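Local coordinates for protein DnaJ homolog subfamily C member 27-A (Xenopus laevis, PDB 6JMG) that binds GTP with magnesium as a Rab-family small GTPase fused to a DnaJ domain, and may regulate the MEK/ERK pathway, at residues I20-A25 with A112-E117; W219-V224 with V262-A267. All blocks are in the same frame, centred on the assembly; numbering follows the deposited sequence.

Contact 1. Residues I20-A25 with A112-E117; sequences ISMGNA and AEMKQE. With GTP (guanosine-5'-triphosphate), chain C.
In the hydrophobic core between the central sheet of the Ras-like domain and helix 107-117, Ile20 and Met22 of strand 15-22 meet Met114 of the helix. The two strand residues, separated by Ser21, send their side chains to the same face of the sheet, and Met114 is the helix residue that receives both. Its chain starts with CG anti to the backbone N (chi1 -173°) and stays extended to the methyl, which carries it from the helix toward the strand. Its CE ends 4.1 Å from Ile20 CD1, the two side chains approaching tip to tip. Nearer the start of the Met114 side chain, Met22 crosses it at about a right angle, and the sulfurs meet where the chains cross, Met22 SD 4.0 Å from Met114 SD; Met22 SD also sits 4.1 Å from Met114 CB. The Met22 chain is extended as far as the sulfur and bends at the CG-SD bond. Tyr86 touches both methionines, while Val92 and Leu94 of strand 91-97 and Met72 of strand 63-72 fill in around them. Ser21 points to the other face, where its OG is hydrogen-bonded to Met72 N and Asp71 OD1.

The strand then runs straight into the P-loop, the phosphate-binding turn of this GTPase family, which begins at Gly23. Gly23 has an extended backbone with positive phi (144°). Past it the chain reaches the nucleotide: Ala25 CA is 3.4 Å from O2G of GTP. Asn24 OD1 accepts a hydrogen bond from Trp110 NE1 of helix 107-117 and is also hydrogen-bonded to Ser106 OG.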
ATOM      1  N   ILE A  20      -3.778  -7.836  -8.451  1.00 47.44           N
ATOM      2  CA  ILE A  20      -2.718  -8.829  -8.453  1.00 50.33           C
ATOM      3  C   ILE A  20      -2.706  -9.565  -7.123  1.00 56.05           C
ATOM      4  O   ILE A  20      -3.251  -9.100  -6.116  1.00 62.74           O
ATOM      5  CB  ILE A  20      -1.348  -8.202  -8.731  1.00 51.90           C
ATOM      6  CG1 ILE A  20      -0.941  -7.309  -7.578  1.00 44.13           C
ATOM      7  CG2 ILE A  20      -1.375  -7.408 -10.040  1.00 48.37           C
ATOM      8  CD1 ILE A  20       0.501  -6.870  -7.709  1.00 57.91           C
ATOM      9  N   SER A  21      -2.050 -10.721  -7.124  1.00 54.16           N
ATOM     10  CA  SER A  21      -1.850 -11.528  -5.924  1.00 53.49           C
ATOM     11  C   SER A  21      -0.364 -11.635  -5.606  1.00 55.95           C
ATOM     12  O   SER A  21       0.458 -11.844  -6.501  1.00 56.19           O
ATOM     13  CB  SER A  21      -2.412 -12.932  -6.129  1.00 47.58           C
ATOM     14  OG  SER A  21      -1.655 -13.593  -7.141  1.00 53.41           O
ATOM     15  N   MET A  22      -0.022 -11.548  -4.329  1.00 56.17           N
ATOM     16  CA  MET A  22       1.367 -11.672  -3.921  1.00 59.99           C
ATOM     17  C   MET A  22       1.431 -12.554  -2.678  1.00 63.43           C
ATOM     18  O   MET A  22       0.501 -12.580  -1.862  1.00 58.25           O
ATOM     19  CB  MET A  22       2.030 -10.301  -3.636  1.00 56.40           C
ATOM     20  CG  MET A  22       2.015  -9.296  -4.782  1.00 62.78           C
ATOM     21  SD  MET A  22       2.732  -7.657  -4.449  1.00 61.32           S
ATOM     22  CE  MET A  22       3.610  -7.972  -2.947  1.00 50.40           C
ATOM     23  N   GLY A  23       2.536 -13.269  -2.545  1.00 52.18           N
ATOM     24  CA  GLY A  23       2.800 -14.115  -1.397  1.00 46.71           C
ATOM     25  C   GLY A  23       3.533 -15.378  -1.820  1.00 54.61           C
ATOM     26  O   GLY A  23       3.572 -15.754  -2.996  1.00 53.47           O
ATOM     27  N   ASN A  24       4.111 -16.057  -0.832  1.00 56.68           N
ATOM     28  CA  ASN A  24       4.993 -17.187  -1.091  1.00 56.96           C
ATOM     29  C   ASN A  24       4.261 -18.318  -1.819  1.00 60.18           C
ATOM     30  O   ASN A  24       3.030 -18.351  -1.923  1.00 67.55           O
ATOM     31  CB  ASN A  24       5.596 -17.683   0.222  1.00 51.55           C
ATOM     32  CG  ASN A  24       6.713 -16.766   0.742  1.00 51.49           C
ATOM     33  OD1 ASN A  24       6.962 -15.695   0.194  1.00 58.27           O
ATOM     34  ND2 ASN A  24       7.390 -17.198   1.798  1.00 46.69           N
ATOM     35  N   ALA A  25       5.047 -19.246  -2.354  1.00 58.56           N
ATOM     36  CA  ALA A  25       4.468 -20.401  -3.025  1.00 61.29           C
ATOM     37  C   ALA A  25       3.677 -21.269  -2.048  1.00 60.38           C
ATOM     38  O   ALA A  25       3.993 -21.342  -0.853  1.00 61.05           O
ATOM     39  CB  ALA A  25       5.559 -21.236  -3.689  1.00 47.16           C
ATOM     40  N   ALA A 112       8.557  -4.791  -0.256  1.00 82.62           N
ATOM     41  CA  ALA A 112       9.773  -4.192  -0.788  1.00 77.56           C
ATOM     42  C   ALA A 112       9.900  -4.447  -2.282  1.00 78.81           C
ATOM     43  O   ALA A 112      10.273  -3.552  -3.051  1.00 80.35           O
ATOM     44  CB  ALA A 112      10.993  -4.743  -0.050  1.00 65.57           C
ATOM     45  N   GLU A 113       9.592  -5.667  -2.712  1.00 75.51           N
ATOM     46  CA  GLU A 113       9.747  -6.004  -4.118  1.00 69.25           C
ATOM     47  C   GLU A 113       8.770  -5.219  -4.977  1.00 62.49           C
ATOM     48  O   GLU A 113       9.147  -4.672  -6.017  1.00 71.76           O
ATOM     49  CB  GLU A 113       9.560  -7.502  -4.304  1.00 65.58           C
ATOM     50  CG  GLU A 113       9.377  -7.899  -5.719  1.00 67.11           C
ATOM     51  CD  GLU A 113       9.400  -9.378  -5.872  1.00 70.96           C
ATOM     52  OE1 GLU A 113       8.696  -9.879  -6.772  1.00 78.12           O
ATOM     53  OE2 GLU A 113      10.110 -10.031  -5.076  1.00 67.35           O
ATOM     54  N   MET A 114       7.526  -5.108  -4.530  1.00 60.59           N
ATOM     55  CA  MET A 114       6.573  -4.260  -5.230  1.00 60.35           C
ATOM     56  C   MET A 114       7.020  -2.808  -5.211  1.00 69.44           C
ATOM     57  O   MET A 114       7.029  -2.142  -6.253  1.00 68.82           O
ATOM     58  CB  MET A 114       5.182  -4.386  -4.599  1.00 55.69           C
ATOM     59  CG  MET A 114       4.085  -3.667  -5.386  1.00 54.18           C
ATOM     60  SD  MET A 114       2.468  -3.636  -4.595  1.00 49.26           S
ATOM     61  CE  MET A 114       1.463  -3.276  -6.018  1.00 45.20           C
ATOM     62  N   LYS A 115       7.429  -2.306  -4.037  1.00 75.50           N
ATOM     63  CA  LYS A 115       7.774  -0.891  -3.921  1.00 70.21           C
ATOM     64  C   LYS A 115       8.909  -0.489  -4.853  1.00 82.43           C
ATOM     65  O   LYS A 115       8.909   0.643  -5.352  1.00 93.41           O
ATOM     66  CB  LYS A 115       8.146  -0.534  -2.486  1.00 73.48           C
ATOM     67  CG  LYS A 115       7.059   0.170  -1.706  1.00 87.29           C
ATOM     68  CD  LYS A 115       7.432   0.307  -0.224  1.00 92.91           C
ATOM     69  CE  LYS A 115       6.221   0.648   0.645  1.00 91.08           C
ATOM     70  NZ  LYS A 115       6.455   0.351   2.093  1.00 94.10           N
ATOM     71  N   GLN A 116       9.874  -1.376  -5.129  1.00 78.72           N
ATOM     72  CA  GLN A 116      10.885  -0.918  -6.076  1.00 85.76           C
ATOM     73  C   GLN A 116      10.439  -0.983  -7.527  1.00 88.56           C
ATOM     74  O   GLN A 116      10.984  -0.248  -8.355  1.00 96.13           O
ATOM     75  CB  GLN A 116      12.236  -1.599  -5.939  1.00 85.80           C
ATOM     76  CG  GLN A 116      13.180  -0.407  -6.226  1.00113.99           C
ATOM     77  CD  GLN A 116      14.660  -0.667  -6.212  1.00126.13           C
ATOM     78  OE1 GLN A 116      15.414  -0.034  -6.969  1.00122.96           O
ATOM     79  NE2 GLN A 116      15.104  -1.562  -5.339  1.00123.25           N
ATOM     80  N   GLU A 117       9.511  -1.866  -7.878  1.00 91.96           N
ATOM     81  CA  GLU A 117       9.094  -1.890  -9.270  1.00 93.18           C
ATOM     82  C   GLU A 117       8.222  -0.698  -9.626  1.00 87.48           C
ATOM     83  O   GLU A 117       7.892  -0.524 -10.805  1.00101.92           O
ATOM     84  CB  GLU A 117       8.356  -3.186  -9.580  1.00 98.67           C
ATOM     85  CG  GLU A 117       8.895  -3.870 -10.808  1.00107.03           C
ATOM     86  CD  GLU A 117      10.407  -3.981 -10.794  1.00108.91           C
ATOM     87  OE1 GLU A 117      11.035  -3.444 -11.734  1.00106.39           O
ATOM     88  OE2 GLU A 117      10.960  -4.614  -9.853  1.00107.21           O
TER
HETATM   89  PG  GTP C 301       1.882 -20.643  -6.277  1.00 61.34           P
HETATM   90  O1G GTP C 301       1.024 -20.297  -7.475  1.00 47.09           O
HETATM   91  O2G GTP C 301       2.610 -19.437  -5.740  1.00 46.63           O
HETATM   92  O3G GTP C 301       2.893 -21.702  -6.677  1.00 57.06           O
HETATM   93  O3B GTP C 301       1.010 -21.160  -5.015  1.00 64.58           O
HETATM   94  PB  GTP C 301      -0.431 -20.556  -4.623  1.00 63.80           P
HETATM   95  O1B GTP C 301      -0.297 -19.407  -3.659  1.00 52.01           O
HETATM   96  O2B GTP C 301      -1.270 -20.113  -5.798  1.00 47.53           O
HETATM   97  O3A GTP C 301      -1.104 -21.771  -3.809  1.00 69.93           O
HETATM   98  PA  GTP C 301      -2.366 -22.590  -4.365  1.00 59.82           P
HETATM   99  O1A GTP C 301      -3.599 -21.731  -4.509  1.00 54.27           O
HETATM  100  O2A GTP C 301      -2.056 -23.264  -5.669  1.00 59.19           O
HETATM  101  O5' GTP C 301      -2.491 -23.665  -3.194  1.00 62.49           O
HETATM  102  C5' GTP C 301      -1.369 -24.435  -2.834  1.00 63.66           C
HETATM  103  C4' GTP C 301      -1.884 -25.719  -2.194  1.00 54.57           C
HETATM  104  O4' GTP C 301      -2.516 -25.375  -0.991  1.00 57.22           O
HETATM  105  C3' GTP C 301      -2.926 -26.448  -3.004  1.00 50.49           C
HETATM  106  O3' GTP C 301      -2.678 -27.794  -2.739  1.00 52.00           O
HETATM  107  C2' GTP C 301      -4.260 -26.109  -2.383  1.00 59.42           C
HETATM  108  O2' GTP C 301      -5.192 -27.167  -2.371  1.00 59.82           O
HETATM  109  C1' GTP C 301      -3.859 -25.847  -0.964  1.00 51.18           C
HETATM  110  N9  GTP C 301      -4.711 -24.833  -0.343  1.00 58.35           N
HETATM  111  C8  GTP C 301      -4.965 -23.567  -0.807  1.00 56.33           C
HETATM  112  N7  GTP C 301      -5.766 -22.939   0.096  1.00 57.76           N
HETATM  113  C5  GTP C 301      -6.018 -23.789   1.117  1.00 63.62           C
HETATM  114  C6  GTP C 301      -6.760 -23.658   2.280  1.00 63.49           C
HETATM  115  O6  GTP C 301      -7.363 -22.618   2.532  1.00 56.12           O
HETATM  116  N1  GTP C 301      -6.811 -24.707   3.174  1.00 67.33           N
HETATM  117  C2  GTP C 301      -6.145 -25.880   2.915  1.00 60.88           C
HETATM  118  N2  GTP C 301      -6.231 -26.873   3.790  1.00 74.61           N
HETATM  119  N3  GTP C 301      -5.404 -26.012   1.752  1.00 59.27           N
HETATM  120  C4  GTP C 301      -5.349 -24.983   0.866  1.00 64.24           C

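Contact 2. Residues W219-V224 with V262-A267; sequences WDMLGV and VNARTA
Ala264 of helix 254-278 and the pair Met221 and Leu222 of the short helix 218-222 form the heart of this contact inside the DnaJ domain. The backbones come nearest at Met221 and Ala264, whose CA atoms are 7.0 Å apart, a close approach that the small alanine side chain permits. Met221 reaches its neighbour with the sulfur: chi1 and an extended chi2 (-172°) carry SD to 4.1 Å from Ala264 CB, and the bend at chi3 turns only the methyl CE. Leu222 comes to the same methyl with its branch point, CG 4.3 Å from Ala264 CB. Its CG stands beside the backbone N, anti to the carbonyl carbon (chi1 -51°), and from there CD1 rests against the backbone of the long helix, 4.0 Å from Arg265 CA. Leu222 is buried, with Val261 and Leu268 of the same long helix and Leu240 of helix 230-244 around it.

Arg265 gives this contact only the root of its side chain. The rest runs extended away from Leu222 toward helix 230-244, where NE is hydrogen-bonded to Asn234 OD1. Directly after Leu222 the short helix closes in a Schellman motif: Gly223, with phi 76°, is its C-prime residue, and Val224 N bonds back to Trp219 O at 3.1 Å.

What meets here is a thioether, a branched leucine and an alanine methyl in van der Waals contact, with the arginine's charged end directed elsewhere, so the hold between these two segments is consistent with apolar packing alone.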
ATOM      1  N   TRP A 219      15.872  27.371   7.032  1.00 79.73           N
ATOM      2  CA  TRP A 219      16.744  26.245   7.321  1.00 74.86           C
ATOM      3  C   TRP A 219      16.152  25.417   8.442  1.00 78.90           C
ATOM      4  O   TRP A 219      15.979  24.197   8.310  1.00 83.63           O
ATOM      5  CB  TRP A 219      18.148  26.745   7.679  1.00 82.74           C
ATOM      6  CG  TRP A 219      18.975  27.200   6.481  1.00 99.65           C
ATOM      7  CD1 TRP A 219      19.621  26.396   5.569  1.00102.40           C
ATOM      8  CD2 TRP A 219      19.248  28.550   6.080  1.00101.93           C
ATOM      9  NE1 TRP A 219      20.267  27.162   4.634  1.00 99.89           N
ATOM     10  CE2 TRP A 219      20.060  28.487   4.924  1.00106.09           C
ATOM     11  CE3 TRP A 219      18.886  29.804   6.582  1.00111.73           C
ATOM     12  CZ2 TRP A 219      20.516  29.634   4.264  1.00113.31           C
ATOM     13  CZ3 TRP A 219      19.343  30.949   5.921  1.00120.03           C
ATOM     14  CH2 TRP A 219      20.147  30.853   4.775  1.00117.16           C
ATOM     15  N   ASP A 220      15.783  26.078   9.539  1.00 73.79           N
ATOM     16  CA  ASP A 220      15.259  25.339  10.677  1.00 91.02           C
ATOM     17  C   ASP A 220      13.859  24.804  10.401  1.00 91.86           C
ATOM     18  O   ASP A 220      13.452  23.811  11.012  1.00 88.07           O
ATOM     19  CB  ASP A 220      15.308  26.223  11.929  1.00100.89           C
ATOM     20  CG  ASP A 220      16.737  26.679  12.264  1.00108.30           C
ATOM     21  OD1 ASP A 220      17.685  25.900  11.991  1.00105.42           O
ATOM     22  OD2 ASP A 220      16.915  27.805  12.793  1.00104.81           O
ATOM     23  N   MET A 221      13.128  25.413   9.465  1.00 93.37           N
ATOM     24  CA  MET A 221      11.785  24.937   9.156  1.00 81.35           C
ATOM     25  C   MET A 221      11.804  23.529   8.577  1.00 80.95           C
ATOM     26  O   MET A 221      10.924  22.719   8.884  1.00 82.42           O
ATOM     27  CB  MET A 221      11.104  25.889   8.187  1.00 68.49           C
ATOM     28  CG  MET A 221       9.760  26.324   8.663  1.00 68.10           C
ATOM     29  SD  MET A 221       8.910  27.258   7.412  1.00 67.07           S
ATOM     30  CE  MET A 221       9.497  28.936   7.733  1.00 61.87           C
ATOM     31  N   LEU A 222      12.803  23.207   7.752  1.00 83.71           N
ATOM     32  CA  LEU A 222      12.934  21.856   7.214  1.00 80.84           C
ATOM     33  C   LEU A 222      13.910  20.990   8.000  1.00 81.09           C
ATOM     34  O   LEU A 222      14.065  19.807   7.671  1.00 73.05           O
ATOM     35  CB  LEU A 222      13.374  21.888   5.745  1.00 72.77           C
ATOM     36  CG  LEU A 222      12.658  22.744   4.692  1.00 68.06           C
ATOM     37  CD1 LEU A 222      13.473  22.717   3.430  1.00 66.61           C
ATOM     38  CD2 LEU A 222      11.248  22.258   4.405  1.00 52.91           C
ATOM     39  N   GLY A 223      14.567  21.539   9.022  1.00 81.30           N
ATOM     40  CA  GLY A 223      15.476  20.764   9.845  1.00 85.02           C
ATOM     41  C   GLY A 223      16.816  20.482   9.193  1.00 88.82           C
ATOM     42  O   GLY A 223      17.244  19.324   9.103  1.00 92.37           O
ATOM     43  N   VAL A 224      17.490  21.543   8.747  1.00 79.39           N
ATOM     44  CA  VAL A 224      18.737  21.449   7.995  1.00 81.03           C
ATOM     45  C   VAL A 224      19.555  22.686   8.321  1.00 92.25           C
ATOM     46  O   VAL A 224      19.006  23.744   8.639  1.00 93.71           O
ATOM     47  CB  VAL A 224      18.511  21.350   6.465  1.00 70.73           C
ATOM     48  CG1 VAL A 224      18.085  19.954   6.064  1.00 70.52           C
ATOM     49  CG2 VAL A 224      17.484  22.378   6.011  1.00 68.87           C
ATOM     50  N   VAL A 262       6.660  24.246   1.638  1.00 51.28           N
ATOM     51  CA  VAL A 262       6.886  24.453   0.213  1.00 60.30           C
ATOM     52  C   VAL A 262       7.726  25.704  -0.020  1.00 54.59           C
ATOM     53  O   VAL A 262       8.740  25.669  -0.719  1.00 56.10           O
ATOM     54  CB  VAL A 262       5.541  24.538  -0.518  1.00 60.98           C
ATOM     55  CG1 VAL A 262       5.740  25.085  -1.928  1.00 46.83           C
ATOM     56  CG2 VAL A 262       4.884  23.172  -0.485  1.00 46.71           C
ATOM     57  N   ASN A 263       7.358  26.805   0.626  1.00 57.46           N
ATOM     58  CA  ASN A 263       8.044  28.059   0.353  1.00 57.00           C
ATOM     59  C   ASN A 263       9.450  28.062   0.905  1.00 56.87           C
ATOM     60  O   ASN A 263      10.332  28.703   0.323  1.00 61.88           O
ATOM     61  CB  ASN A 263       7.262  29.234   0.919  1.00 49.26           C
ATOM     62  CG  ASN A 263       6.064  29.558   0.091  1.00 49.65           C
ATOM     63  OD1 ASN A 263       5.967  29.135  -1.071  1.00 63.36           O
ATOM     64  ND2 ASN A 263       5.126  30.300   0.670  1.00 58.09           N
ATOM     65  N   ALA A 264       9.666  27.391   2.036  1.00 59.93           N
ATOM     66  CA  ALA A 264      11.005  27.282   2.589  1.00 56.90           C
ATOM     67  C   ALA A 264      11.914  26.537   1.632  1.00 57.06           C
ATOM     68  O   ALA A 264      13.035  26.973   1.355  1.00 66.99           O
ATOM     69  CB  ALA A 264      10.962  26.573   3.950  1.00 56.47           C
ATOM     70  N   ARG A 265      11.451  25.391   1.134  1.00 53.11           N
ATOM     71  CA  ARG A 265      12.251  24.625   0.186  1.00 50.83           C
ATOM     72  C   ARG A 265      12.722  25.495  -0.965  1.00 54.83           C
ATOM     73  O   ARG A 265      13.896  25.451  -1.349  1.00 64.09           O
ATOM     74  CB  ARG A 265      11.461  23.438  -0.352  1.00 50.34           C
ATOM     75  CG  ARG A 265      12.060  22.839  -1.592  1.00 46.73           C
ATOM     76  CD  ARG A 265      11.454  21.470  -1.925  1.00 51.42           C
ATOM     77  NE  ARG A 265      12.005  20.928  -3.170  1.00 71.70           N
ATOM     78  CZ  ARG A 265      11.735  21.392  -4.394  1.00 69.93           C
ATOM     79  NH1 ARG A 265      10.908  22.428  -4.575  1.00 68.39           N
ATOM     80  NH2 ARG A 265      12.302  20.813  -5.441  1.00 58.30           N
ATOM     81  N   THR A 266      11.836  26.322  -1.516  1.00 57.65           N
ATOM     82  CA  THR A 266      12.281  27.080  -2.674  1.00 66.88           C
ATOM     83  C   THR A 266      13.181  28.229  -2.246  1.00 60.95           C
ATOM     84  O   THR A 266      14.098  28.604  -2.982  1.00 67.57           O
ATOM     85  CB  THR A 266      11.068  27.510  -3.544  1.00 77.78           C
ATOM     86  OG1 THR A 266      10.519  28.756  -3.130  1.00 78.20           O
ATOM     87  CG2 THR A 266       9.958  26.452  -3.510  1.00 77.96           C
ATOM     88  N   ALA A 267      13.026  28.725  -1.023  1.00 64.63           N
ATOM     89  CA  ALA A 267      13.955  29.742  -0.545  1.00 68.51           C
ATOM     90  C   ALA A 267      15.373  29.186  -0.488  1.00 75.57           C
ATOM     91  O   ALA A 267      16.320  29.813  -0.973  1.00 80.35           O
ATOM     92  CB  ALA A 267      13.523  30.258   0.827  1.00 64.92           C
TER

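In the fold
Contact 1 and contact 2 belong to different parts of the chain and come in series: 20-25 with 112-117 closes before 219-224 with 262-267 opens. Their centres are about 36 Å apart and their nearest atoms about 20 Å apart, so they do not meet. Contact 1 joins the six-stranded sheet of the Ras-like domain to helix 107-117, its strand leading into the loop that meets GTP. Contact 2 lies in the all-helical DnaJ domain, between helices 218-222 and 254-278, away from the nucleotide and the magnesium ion. They share no helix, strand or sheet; each ties together parts of its own domain, contact 1 buried and contact 2 partly so, in keeping with a GTPase and a J domain joined in tandem.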